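Local structure of BIS(5'-nucleosyl)-tetraphosphatase (Diadenosine tetraphosphatase), putative (5CFJ) at residues F34-Y39 against E115-K120; K77-Q82 against Y98-L103. The protein probably hydrolyses diadenosine tetraphosphate asymmetrically, as a Nudix-family Ap4A hydrolase of the malaria parasite. One frame throughout, in Å; residues are numbered along the deposited sequence. Where two conformers were deposited one is given.

Interaction 1: residues F34-Y39 against E115-K120; sequences FLKASY and EHTDYK. With SO4 (sulfate ion), chain C.
E115 takes the amide of S38 on its carbonyl, S38 N to E115 O 2.8 Å; in one of two conformers the S38 hydroxyl bonds the carbonyl of D114. H116 comes next, and its imidazole is sandwiched: L35 CB sits over one face, 3.5 Å from the ring centroid in a CH-pi contact, while E115 CG lies against the opposite face. At the ring edge a water, in plane, joins H116 NE2 to L35 O, which ties the ring's rotation to the facing strand. T117 N then bonds K36 O at 2.9 Å where the chain turns a corner. Strands 30-37 and 116-122 run antiparallel here in the mixed sheet of the Nudix fold, L35 facing Y119 and F34 facing K120, with 44-50 flanking 30-37 on its other edge. D118 O receives K36 N. K36 itself runs fully extended, CG trans to the backbone N (chi1 -174°), and NZ grips two oxygens of a sulfate, probably from the crystallisation liquor, that W44 also binds. Y119 lays CB against L35 CD2 at 3.6 Å. K120 closes the pairing with F34 through two backbone bonds, F34 N to K120 O and K120 N to F34 O.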
ATOM      1  N   PHE A  34      -5.198   2.904  -1.677  1.00 11.90           N
ATOM      2  CA  PHE A  34      -5.556   2.482  -0.329  1.00 12.15           C
ATOM      3  C   PHE A  34      -6.866   1.710  -0.347  1.00 11.94           C
ATOM      4  O   PHE A  34      -7.785   2.041  -1.093  1.00 13.00           O
ATOM      5  CB  PHE A  34      -5.624   3.686   0.621  1.00 12.97           C
ATOM      6  CG  PHE A  34      -4.306   4.016   1.245  1.00 12.40           C
ATOM      7  CD1 PHE A  34      -4.129   3.869   2.606  1.00 12.99           C
ATOM      8  CD2 PHE A  34      -3.225   4.422   0.471  1.00 13.24           C
ATOM      9  CE1 PHE A  34      -2.913   4.131   3.195  1.00 13.02           C
ATOM     10  CE2 PHE A  34      -2.008   4.691   1.058  1.00 13.40           C
ATOM     11  CZ  PHE A  34      -1.847   4.541   2.423  1.00 12.97           C
ATOM     12  N   LEU A  35      -6.913   0.670   0.478  1.00 12.47           N
ATOM     13  CA  LEU A  35      -8.028  -0.262   0.519  1.00 12.14           C
ATOM     14  C   LEU A  35      -8.676  -0.212   1.896  1.00 13.20           C
ATOM     15  O   LEU A  35      -7.972  -0.221   2.916  1.00 13.87           O
ATOM     16  CB  LEU A  35      -7.543  -1.680   0.222  1.00 13.69           C
ATOM     17  CG  LEU A  35      -6.624  -1.849  -0.985  1.00 13.28           C
ATOM     18  CD1 LEU A  35      -6.202  -3.307  -1.103  1.00 14.58           C
ATOM     19  CD2 LEU A  35      -7.296  -1.403  -2.264  1.00 14.19           C
ATOM     20  N   LYS A  36     -10.005  -0.155   1.925  1.00 13.68           N
ATOM     21  CA  LYS A  36     -10.737  -0.067   3.180  1.00 14.64           C
ATOM     22  C   LYS A  36     -11.106  -1.454   3.689  1.00 15.20           C
ATOM     23  O   LYS A  36     -11.876  -2.175   3.056  1.00 16.20           O
ATOM     24  CB  LYS A  36     -11.995   0.783   3.016  1.00 16.63           C
ATOM     25  CG  LYS A  36     -12.702   1.023   4.335  1.00 19.55           C
ATOM     26  CD  LYS A  36     -13.987   1.806   4.170  1.00 23.86           C
ATOM     27  CE  LYS A  36     -14.661   2.029   5.512  1.00 29.52           C
ATOM     28  NZ  LYS A  36     -15.791   2.983   5.389  1.00 33.19           N
ATOM     29  N   ALA A  37     -10.558  -1.820   4.840  1.00 16.28           N
ATOM     30  CA  ALA A  37     -10.783  -3.147   5.399  1.00 18.34           C
ATOM     31  C   ALA A  37     -12.259  -3.410   5.684  1.00 20.01           C
ATOM     32  O   ALA A  37     -12.965  -2.538   6.197  1.00 22.06           O
ATOM     33  CB  ALA A  37      -9.973  -3.313   6.664  1.00 20.48           C
ATOM     34  N   SER A  38     -12.710  -4.620   5.359  1.00 21.24           N
ATOM     35  CA  SER A  38     -14.093  -5.040   5.598  0.58 23.55           C
ATOM     36  C   SER A  38     -14.359  -5.347   7.061  1.00 27.31           C
ATOM     37  O   SER A  38     -15.487  -5.226   7.536  1.00 29.15           O
ATOM     38  CB  SER A  38     -14.435  -6.282   4.772  0.58 23.73           C
ATOM     39  OG  SER A  38     -14.371  -6.023   3.387  0.58 23.59           O
ATOM     40  N   TYR A  39     -13.317  -5.774   7.768  1.00 30.78           N
ATOM     41  CA  TYR A  39     -13.481  -6.262   9.136  1.00 36.47           C
ATOM     42  C   TYR A  39     -13.065  -5.256  10.205  1.00 39.01           C
ATOM     43  O   TYR A  39     -13.112  -5.557  11.396  1.00 40.09           O
ATOM     44  CB  TYR A  39     -12.691  -7.561   9.321  1.00 42.30           C
ATOM     45  N   GLU A 115     -11.828  -9.068   1.600  1.00 19.07           N
ATOM     46  CA  GLU A 115     -11.068  -8.397   2.648  1.00 19.67           C
ATOM     47  C   GLU A 115     -11.333  -6.892   2.713  1.00 18.92           C
ATOM     48  O   GLU A 115     -11.073  -6.254   3.738  1.00 18.78           O
ATOM     49  CB  GLU A 115      -9.574  -8.654   2.447  1.00 22.81           C
ATOM     50  CG  GLU A 115      -8.697  -8.271   3.621  1.00 29.98           C
ATOM     51  CD  GLU A 115      -7.390  -9.034   3.623  1.00 34.71           C
ATOM     52  OE1 GLU A 115      -7.109  -9.727   2.624  1.00 35.01           O
ATOM     53  OE2 GLU A 115      -6.640  -8.933   4.616  1.00 38.17           O
ATOM     54  N   HIS A 116     -11.836  -6.323   1.619  1.00 16.84           N
ATOM     55  CA  HIS A 116     -12.040  -4.881   1.546  1.00 15.88           C
ATOM     56  C   HIS A 116     -13.377  -4.502   0.934  1.00 17.15           C
ATOM     57  O   HIS A 116     -13.900  -5.214   0.087  1.00 18.94           O
ATOM     58  CB  HIS A 116     -10.915  -4.237   0.743  1.00 15.43           C
ATOM     59  CG  HIS A 116      -9.562  -4.478   1.326  1.00 15.65           C
ATOM     60  ND1 HIS A 116      -8.718  -5.467   0.862  1.00 17.44           N
ATOM     61  CD2 HIS A 116      -8.913  -3.883   2.354  1.00 15.59           C
ATOM     62  CE1 HIS A 116      -7.604  -5.456   1.568  1.00 16.58           C
ATOM     63  NE2 HIS A 116      -7.699  -4.505   2.484  1.00 15.92           N
ATOM     64  N   THR A 117     -13.908  -3.356   1.347  1.00 16.96           N
ATOM     65  CA  THR A 117     -15.209  -2.911   0.860  1.00 18.72           C
ATOM     66  C   THR A 117     -15.107  -1.740  -0.109  1.00 17.49           C
ATOM     67  O   THR A 117     -16.065  -1.434  -0.811  1.00 19.82           O
ATOM     68  CB  THR A 117     -16.127  -2.489   2.015  1.00 21.48           C
ATOM     69  OG1 THR A 117     -15.497  -1.439   2.757  1.00 22.94           O
ATOM     70  CG2 THR A 117     -16.403  -3.664   2.936  1.00 23.45           C
ATOM     71  N   ASP A 118     -13.953  -1.085  -0.148  1.00 16.04           N
ATOM     72  CA  ASP A 118     -13.787   0.115  -0.955  1.00 16.53           C
ATOM     73  C   ASP A 118     -12.308   0.346  -1.223  1.00 14.38           C
ATOM     74  O   ASP A 118     -11.457  -0.243  -0.561  1.00 14.68           O
ATOM     75  CB  ASP A 118     -14.398   1.319  -0.235  1.00 19.87           C
ATOM     76  CG  ASP A 118     -14.730   2.470  -1.167  1.00 22.02           C
ATOM     77  OD1 ASP A 118     -14.632   2.317  -2.404  1.00 21.93           O
ATOM     78  OD2 ASP A 118     -15.106   3.545  -0.650  1.00 25.78           O
ATOM     79  N   TYR A 119     -12.001   1.191  -2.202  1.00 14.26           N
ATOM     80  CA  TYR A 119     -10.626   1.610  -2.447  1.00 14.64           C
ATOM     81  C   TYR A 119     -10.639   3.056  -2.872  1.00 14.53           C
ATOM     82  O   TYR A 119     -11.636   3.547  -3.399  1.00 16.47           O
ATOM     83  CB  TYR A 119      -9.952   0.759  -3.525  1.00 14.33           C
ATOM     84  CG  TYR A 119     -10.531   0.945  -4.911  1.00 15.34           C
ATOM     85  CD1 TYR A 119     -10.042   1.926  -5.775  1.00 18.03           C
ATOM     86  CD2 TYR A 119     -11.574   0.144  -5.354  1.00 16.76           C
ATOM     87  CE1 TYR A 119     -10.589   2.093  -7.045  1.00 20.14           C
ATOM     88  CE2 TYR A 119     -12.122   0.303  -6.611  1.00 20.02           C
ATOM     89  CZ  TYR A 119     -11.634   1.278  -7.450  1.00 20.53           C
ATOM     90  OH  TYR A 119     -12.186   1.420  -8.704  1.00 23.46           O
ATOM     91  N   LYS A 120      -9.522   3.727  -2.655  1.00 13.92           N
ATOM     92  CA  LYS A 120      -9.354   5.117  -3.049  0.55 13.12           C
ATOM     93  C   LYS A 120      -7.902   5.356  -3.396  1.00 13.66           C
ATOM     94  O   LYS A 120      -7.019   4.888  -2.682  1.00 13.58           O
ATOM     95  CB  LYS A 120      -9.761   6.075  -1.922  0.55 13.84           C
ATOM     96  CG  LYS A 120     -11.248   6.182  -1.666  0.55124.44           C
ATOM     97  CD  LYS A 120     -11.988   6.691  -2.889  0.55 83.80           C
ATOM     98  CE  LYS A 120     -13.481   6.677  -2.639  0.55 46.03           C
ATOM     99  NZ  LYS A 120     -13.876   5.396  -2.000  0.55 27.58           N
TER
HETATM  100  S   SO4 C 202     -14.307   6.107   6.009  0.68 63.37           S
HETATM  101  O1  SO4 C 202     -15.032   5.751   4.790  0.68 36.65           O
HETATM  102  O2  SO4 C 202     -13.924   4.898   6.729  0.68 39.04           O
HETATM  103  O3  SO4 C 202     -13.102   6.854   5.664  0.68 38.44           O
HETATM  104  O4  SO4 C 202     -15.166   6.920   6.863  0.68 43.25           O
HETATM  105  O   HOH W   1      -6.773  -2.427   4.432  1.00 20.07           O
HETATM  106  O   HOH W   2     -15.802   3.477   1.969  1.00 42.92           O

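Interaction 2: residues K77-Q82 against Y98-L103; sequences KLLNYQ and YYLAML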
ATOM      1  N   LYS A  77       5.775  -0.948 -12.245  1.00 13.47           N
ATOM      2  CA  LYS A  77       7.222  -0.925 -12.194  1.00 14.66           C
ATOM      3  C   LYS A  77       7.655  -0.869 -10.746  1.00 13.60           C
ATOM      4  O   LYS A  77       7.361   0.101 -10.044  1.00 13.85           O
ATOM      5  CB  LYS A  77       7.768   0.277 -12.941  1.00 17.37           C
ATOM      6  CG  LYS A  77       9.272   0.374 -12.935  1.00 19.08           C
ATOM      7  CD  LYS A  77       9.722   1.657 -13.605  1.00 23.25           C
ATOM      8  CE  LYS A  77      11.223   1.845 -13.559  1.00 25.95           C
ATOM      9  NZ  LYS A  77      11.597   3.102 -14.264  1.00 29.86           N
ATOM     10  N   LEU A  78       8.332  -1.908 -10.282  1.00 13.97           N
ATOM     11  CA  LEU A  78       8.880  -1.908  -8.937  1.00 15.04           C
ATOM     12  C   LEU A  78       9.995  -0.883  -8.868  1.00 14.73           C
ATOM     13  O   LEU A  78      10.910  -0.888  -9.690  1.00 18.08           O
ATOM     14  CB  LEU A  78       9.377  -3.300  -8.541  1.00 17.85           C
ATOM     15  CG  LEU A  78       8.294  -4.360  -8.325  1.00 20.39           C
ATOM     16  CD1 LEU A  78       8.895  -5.759  -8.343  1.00 23.95           C
ATOM     17  CD2 LEU A  78       7.551  -4.117  -7.023  1.00 19.81           C
ATOM     18  N   LEU A  79       9.905   0.006  -7.891  1.00 13.45           N
ATOM     19  CA  LEU A  79      10.907   1.050  -7.730  1.00 13.34           C
ATOM     20  C   LEU A  79      11.837   0.742  -6.573  1.00 13.12           C
ATOM     21  O   LEU A  79      11.547  -0.096  -5.717  1.00 14.33           O
ATOM     22  CB  LEU A  79      10.241   2.410  -7.518  1.00 14.45           C
ATOM     23  CG  LEU A  79       9.282   2.804  -8.645  1.00 15.29           C
ATOM     24  CD1 LEU A  79       8.621   4.137  -8.338  1.00 16.31           C
ATOM     25  CD2 LEU A  79       9.993   2.852  -9.996  1.00 19.43           C
ATOM     26  N   ASN A  80      12.959   1.442  -6.539  1.00 13.69           N
ATOM     27  CA  ASN A  80      13.987   1.180  -5.547  1.00 14.09           C
ATOM     28  C   ASN A  80      13.725   1.880  -4.211  1.00 12.97           C
ATOM     29  O   ASN A  80      14.565   2.624  -3.704  1.00 14.29           O
ATOM     30  CB  ASN A  80      15.339   1.601  -6.099  1.00 15.71           C
ATOM     31  CG  ASN A  80      16.460   1.189  -5.208  1.00 17.84           C
ATOM     32  OD1 ASN A  80      16.411   0.109  -4.611  1.00 18.46           O
ATOM     33  ND2 ASN A  80      17.467   2.047  -5.071  1.00 18.38           N
ATOM     34  N   TYR A  81      12.555   1.639  -3.637  1.00 13.66           N
ATOM     35  CA  TYR A  81      12.196   2.217  -2.353  1.00 13.13           C
ATOM     36  C   TYR A  81      11.428   1.189  -1.546  1.00 13.12           C
ATOM     37  O   TYR A  81      10.475   0.592  -2.038  1.00 13.36           O
ATOM     38  CB  TYR A  81      11.355   3.491  -2.525  1.00 15.08           C
ATOM     39  CG  TYR A  81      10.918   4.093  -1.211  1.00 15.91           C
ATOM     40  CD1 TYR A  81       9.773   3.643  -0.564  1.00 17.01           C
ATOM     41  CD2 TYR A  81      11.655   5.092  -0.605  1.00 19.67           C
ATOM     42  CE1 TYR A  81       9.374   4.169   0.657  1.00 19.28           C
ATOM     43  CE2 TYR A  81      11.265   5.627   0.617  1.00 21.30           C
ATOM     44  CZ  TYR A  81      10.120   5.161   1.237  1.00 21.64           C
ATOM     45  OH  TYR A  81       9.723   5.682   2.442  1.00 24.69           O
ATOM     46  N   GLN A  82      11.834   0.993  -0.300  1.00 13.85           N
ATOM     47  CA  GLN A  82      11.072   0.169   0.629  1.00 13.79           C
ATOM     48  C   GLN A  82      11.183   0.751   2.020  1.00 13.04           C
ATOM     49  O   GLN A  82      12.153   1.445   2.344  1.00 14.53           O
ATOM     50  CB  GLN A  82      11.564  -1.273   0.630  1.00 16.49           C
ATOM     51  CG  GLN A  82      12.978  -1.415   1.155  1.00 18.06           C
ATOM     52  CD  GLN A  82      13.407  -2.860   1.305  1.00 21.67           C
ATOM     53  OE1 GLN A  82      13.580  -3.356   2.421  1.00 23.96           O
ATOM     54  NE2 GLN A  82      13.600  -3.540   0.181  1.00 23.12           N
ATOM     55  N   TYR A  98       6.733  -2.272   3.120  1.00 11.33           N
ATOM     56  CA  TYR A  98       6.128  -1.835   1.869  1.00 10.98           C
ATOM     57  C   TYR A  98       7.204  -1.600   0.824  1.00 10.69           C
ATOM     58  O   TYR A  98       8.239  -0.997   1.119  1.00 12.17           O
ATOM     59  CB  TYR A  98       5.326  -0.554   2.069  1.00 12.31           C
ATOM     60  CG  TYR A  98       4.094  -0.730   2.912  1.00 12.34           C
ATOM     61  CD1 TYR A  98       2.938  -1.287   2.377  1.00 12.60           C
ATOM     62  CD2 TYR A  98       4.079  -0.341   4.251  1.00 13.88           C
ATOM     63  CE1 TYR A  98       1.798  -1.440   3.146  1.00 12.99           C
ATOM     64  CE2 TYR A  98       2.943  -0.488   5.022  1.00 14.33           C
ATOM     65  CZ  TYR A  98       1.808  -1.045   4.470  1.00 12.83           C
ATOM     66  OH  TYR A  98       0.662  -1.203   5.228  1.00 15.81           O
ATOM     67  N   TYR A  99       6.928  -2.062  -0.394  1.00 11.28           N
ATOM     68  CA  TYR A  99       7.806  -1.888  -1.550  1.00 11.80           C
ATOM     69  C   TYR A  99       7.090  -0.971  -2.521  1.00 11.12           C
ATOM     70  O   TYR A  99       5.964  -1.253  -2.910  1.00 11.92           O
ATOM     71  CB  TYR A  99       8.113  -3.232  -2.219  1.00 13.03           C
ATOM     72  CG  TYR A  99       8.649  -4.283  -1.265  1.00 13.15           C
ATOM     73  CD1 TYR A  99       7.783  -5.115  -0.570  1.00 13.54           C
ATOM     74  CD2 TYR A  99      10.012  -4.428  -1.045  1.00 14.97           C
ATOM     75  CE1 TYR A  99       8.253  -6.073   0.306  1.00 14.54           C
ATOM     76  CE2 TYR A  99      10.494  -5.390  -0.163  1.00 14.90           C
ATOM     77  CZ  TYR A  99       9.604  -6.196   0.509  1.00 14.85           C
ATOM     78  OH  TYR A  99      10.053  -7.148   1.384  1.00 18.08           O
ATOM     79  N   LEU A 100       7.723   0.128  -2.905  1.00 11.12           N
ATOM     80  CA  LEU A 100       7.092   1.093  -3.801  1.00 10.72           C
ATOM     81  C   LEU A 100       7.019   0.580  -5.231  1.00 11.10           C
ATOM     82  O   LEU A 100       7.984   0.014  -5.742  1.00 12.68           O
ATOM     83  CB  LEU A 100       7.865   2.407  -3.767  1.00 12.17           C
ATOM     84  CG  LEU A 100       7.321   3.606  -4.552  1.00 12.62           C
ATOM     85  CD1 LEU A 100       5.977   4.082  -4.012  1.00 14.00           C
ATOM     86  CD2 LEU A 100       8.324   4.744  -4.547  1.00 13.91           C
ATOM     87  N   ALA A 101       5.885   0.792  -5.884  1.00 11.00           N
ATOM     88  CA  ALA A 101       5.753   0.461  -7.300  1.00 11.86           C
ATOM     89  C   ALA A 101       4.885   1.499  -7.984  1.00 11.94           C
ATOM     90  O   ALA A 101       3.967   2.035  -7.365  1.00 12.73           O
ATOM     91  CB  ALA A 101       5.159  -0.926  -7.479  1.00 13.71           C
ATOM     92  N   MET A 102       5.171   1.790  -9.247  1.00 12.37           N
ATOM     93  CA  MET A 102       4.344   2.723  -9.991  0.69 12.26           C
ATOM     94  C   MET A 102       3.494   1.992 -11.013  1.00 12.06           C
ATOM     95  O   MET A 102       3.991   1.278 -11.889  1.00 12.46           O
ATOM     96  CB  MET A 102       5.188   3.786 -10.682  0.69 13.53           C
ATOM     97  CG  MET A 102       4.343   4.923 -11.232  0.69 15.39           C
ATOM     98  SD  MET A 102       5.335   6.133 -12.117  0.69 20.88           S
ATOM     99  CE  MET A 102       6.477   6.658 -10.842  0.69 24.12           C
ATOM    100  N   LEU A 103       2.189   2.174 -10.875  1.00 12.16           N
ATOM    101  CA  LEU A 103       1.235   1.618 -11.804  1.00 12.72           C
ATOM    102  C   LEU A 103       1.419   2.349 -13.122  1.00 13.15           C
ATOM    103  O   LEU A 103       1.406   3.575 -13.158  1.00 15.08           O
ATOM    104  CB  LEU A 103      -0.178   1.783 -11.266  1.00 15.15           C
ATOM    105  CG  LEU A 103      -1.299   1.093 -12.034  1.00 14.42           C
ATOM    106  CD1 LEU A 103      -1.151  -0.424 -11.997  1.00 16.16           C
ATOM    107  CD2 LEU A 103      -2.615   1.532 -11.446  1.00 14.19           C
TER
HETATM  108  O   HOH W   3       9.814  -2.117  -5.127  1.00 24.25           O
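K77 and M102 face each other as an antiparallel hydrogen-bonded pair, K77 N to M102 O and M102 N to K77 O both 2.9 Å. The next pair, L78 with A101, is non-hydrogen-bonded; L78 reaches over with CD2 to A101 CB, on the face of the sheet where I11 of strand 6-16 and L58 of helix 57-69 also meet the leucine. L79 N still bonds L100 O at 2.9 Å, and its CB points toward the partner strand: CD1 touches L100 CD2 (3.9 Å), and in one of two conformers the bend at chi3 (-59°) sets the M102 methyl against L79 CD1. Here the register breaks. N80 is the centre of an inverse gamma turn, closed by a weak bond from Y81 N to L79 O, and a water donates to both L79 O and L100 O, joining the strands across the turn. Pairing resumes at Y81, whose carbonyl accepts L100 N, while its CB rests against L100 CD2. L100 is thus held between L79 and Y81, with F146 of helix 134-147 also packing on it. Q82 runs alongside Y99, both side chains pointing the same way; the amide NE2 lies at the ring edge, 3.6 Å from Y99 CE2, with amide and ring planes 82° apart. Q82 CA makes a CA-H...O contact with Y98 O, 3.1 Å. The shift of two residues between L78 and Q82 is a beta bulge, set within the long antiparallel hairpin of strands 76-89 and 92-103 in this Nudix domain.

How the interactions relate
Both contacts are antiparallel pairings in the same mixed sheet, but they lie on opposite sides of the chain's centre, their own centres about 21 Å apart, and do not touch. Strand 6-16 connects them, pairing with 30-37 of interaction 1 and with 92-103 of interaction 2. Interaction 2 lies in a local hairpin; interaction 1 joins strands far apart in sequence. Each is partly buried. Interaction 1 carries more charge, including a lysine that meets a sulfate probably from the liquor, beside one carbon-to-ring contact, whereas leucine, methionine and tyrosine packing dominates interaction 2. Helix 57-69 meets side chains of both, through L35 and H116 in one and L78 and Y99 in the other; helix 134-147 packs on interaction 2.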